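Local coordinates for arginase, mitochondrial (Medicago truncatula, PDB 6VSS), which hydrolyses L-arginine to urea and L-ornithine, and agmatine to urea and putrescine, as a manganese-dependent homohexameric enzyme, at residues 38-43 and 139-144. Residues are numbered along the deposited sequence; the frame is centred on the assembly and turned at random.
Sequences AALTFI and SESVKL
Segments 38-43 and 139-144, on helices 25-57 and 131-146, run in nearly the same direction, their axes 9.8 Å apart at closest approach and crossing at -24°, with the CA atoms of L40 and S141 nearest each other. In the arginase α/β fold, a parallel β-sheet covered by helices, this contact sets the long N-terminal helix against a helix packed on the sheet. L40 carries much of it. Its CG lies beside the backbone N (chi1 -69°); chi2 (167°) sends CD1 outward, anti to CA, while the other methyl, CD2, lies folded back and makes the contact, 3.6 Å from S141 OG and 3.9 Å from E140 CB. E140 therefore contributes its aliphatic base, while the chain bends at chi2 and takes the carboxylate away. The S141 hydroxyl meets L40 and I43 through van der Waals contact alone, since its hydrogen bond goes to V137 O, one turn back in its own helix. Deeper in the interface, I43 points its CB at helix 131-146; its CG2 approaches L144 CB at 4.4 Å, and both I43 and S141 rest on L67 of strand 63-69. A38 and A39 pack on F42 of a neighbouring subunit, so this part of helix 25-57 lies between helix 131-146 and that subunit. From helix 131-146, L144 reaches back with CD1, 4.0 Å from L40 CB and 3.6 Å from L40 O.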
loop_
_atom_site.group_PDB
_atom_site.type_symbol
_atom_site.label_atom_id
_atom_site.label_comp_id
_atom_site.label_asym_id
_atom_site.label_seq_id
_atom_site.Cartn_x
_atom_site.Cartn_y
_atom_site.Cartn_z
ATOM N N ALA B 38 -3.975 35.241 -22.226
ATOM C CA ALA B 38 -2.950 35.229 -21.156
ATOM C C ALA B 38 -2.269 33.866 -21.108
ATOM O O ALA B 38 -1.061 33.798 -20.857
ATOM C CB ALA B 38 -3.578 35.544 -19.837
ATOM N N ALA B 39 -3.024 32.805 -21.321
ATOM C CA ALA B 39 -2.482 31.444 -21.245
ATOM C C ALA B 39 -1.496 31.266 -22.396
ATOM O O ALA B 39 -0.390 30.718 -22.184
ATOM C CB ALA B 39 -3.589 30.452 -21.305
ATOM N N LEU B 40 -1.901 31.674 -23.600
ATOM C CA LEU B 40 -1.119 31.317 -24.806
ATOM C C LEU B 40 0.146 32.171 -24.802
ATOM O O LEU B 40 1.245 31.629 -25.083
ATOM C CB LEU B 40 -1.952 31.501 -26.075
ATOM C CG LEU B 40 -3.122 30.519 -26.269
ATOM C CD1 LEU B 40 -4.029 31.017 -27.394
ATOM C CD2 LEU B 40 -2.659 29.120 -26.546
ATOM N N THR B 41 0.013 33.449 -24.461
ATOM C CA THR B 41 1.163 34.350 -24.218
ATOM C C THR B 41 2.126 33.691 -23.214
ATOM O O THR B 41 3.302 33.758 -23.460
ATOM C CB THR B 41 0.642 35.714 -23.783
ATOM O OG1 THR B 41 -0.270 36.121 -24.802
ATOM C CG2 THR B 41 1.736 36.736 -23.605
ATOM N N PHE B 42 1.674 33.057 -22.126
ATOM C CA PHE B 42 2.615 32.427 -21.157
ATOM C C PHE B 42 3.421 31.361 -21.911
ATOM O O PHE B 42 4.695 31.349 -21.813
ATOM C CB PHE B 42 1.905 31.781 -19.962
ATOM C CG PHE B 42 2.838 31.108 -18.997
ATOM C CD1 PHE B 42 3.578 31.854 -18.089
ATOM C CD2 PHE B 42 2.972 29.747 -18.972
ATOM C CE1 PHE B 42 4.433 31.243 -17.179
ATOM C CE2 PHE B 42 3.824 29.133 -18.070
ATOM C CZ PHE B 42 4.563 29.884 -17.191
ATOM N N ILE B 43 2.704 30.481 -22.629
ATOM C CA ILE B 43 3.322 29.395 -23.455
ATOM C C ILE B 43 4.228 30.070 -24.493
ATOM O O ILE B 43 5.334 29.602 -24.677
ATOM C CB ILE B 43 2.306 28.412 -24.121
ATOM C CG1 ILE B 43 1.355 27.705 -23.144
ATOM C CG2 ILE B 43 3.035 27.403 -25.007
ATOM C CD1 ILE B 43 1.983 26.627 -22.282
ATOM N N SER B 139 -4.109 23.006 -29.666
ATOM C CA SER B 139 -3.470 23.087 -31.015
ATOM C C SER B 139 -2.566 24.328 -31.079
ATOM O O SER B 139 -1.435 24.218 -31.604
ATOM C CB SER B 139 -4.483 23.113 -32.149
ATOM O OG SER B 139 -5.207 21.894 -32.223
ATOM N N GLU B 140 -3.093 25.500 -30.691
ATOM C CA GLU B 140 -2.309 26.766 -30.731
ATOM C C GLU B 140 -1.058 26.571 -29.887
ATOM O O GLU B 140 0.020 26.905 -30.354
ATOM C CB GLU B 140 -3.110 27.936 -30.193
ATOM C CG GLU B 140 -4.308 28.303 -31.040
ATOM C CD GLU B 140 -4.018 28.645 -32.488
ATOM O OE1 GLU B 140 -2.921 29.163 -32.764
ATOM O OE2 GLU B 140 -4.881 28.361 -33.345
ATOM N N SER B 141 -1.188 25.971 -28.701
ATOM C CA SER B 141 -0.041 25.661 -27.818
ATOM C C SER B 141 1.021 24.881 -28.581
ATOM O O SER B 141 2.197 25.313 -28.578
ATOM C CB SER B 141 -0.488 24.960 -26.584
ATOM O OG SER B 141 -1.270 25.878 -25.824
ATOM N N VAL B 142 0.622 23.812 -29.251
ATOM C CA VAL B 142 1.561 22.982 -30.055
ATOM C C VAL B 142 2.249 23.856 -31.098
ATOM O O VAL B 142 3.457 23.766 -31.192
ATOM C CB VAL B 142 0.872 21.753 -30.686
ATOM C CG1 VAL B 142 1.834 21.006 -31.583
ATOM C CG2 VAL B 142 0.298 20.805 -29.630
ATOM N N LYS B 143 1.504 24.741 -31.764
ATOM C CA LYS B 143 2.015 25.560 -32.893
ATOM C C LYS B 143 3.043 26.570 -32.377
ATOM O O LYS B 143 4.063 26.792 -33.092
ATOM C CB LYS B 143 0.843 26.240 -33.623
ATOM C CG LYS B 143 -0.047 25.296 -34.408
ATOM C CD LYS B 143 -1.116 25.989 -35.281
ATOM C CE LYS B 143 -1.866 24.961 -36.101
ATOM N NZ LYS B 143 -2.933 25.549 -36.938
ATOM N N LEU B 144 2.791 27.136 -31.187
ATOM C CA LEU B 144 3.705 28.078 -30.512
ATOM C C LEU B 144 5.045 27.369 -30.232
ATOM O O LEU B 144 6.060 28.035 -30.449
ATOM C CB LEU B 144 3.048 28.686 -29.258
ATOM C CG LEU B 144 1.885 29.663 -29.531
ATOM C CD1 LEU B 144 1.067 29.962 -28.288
ATOM C CD2 LEU B 144 2.385 30.994 -30.126
#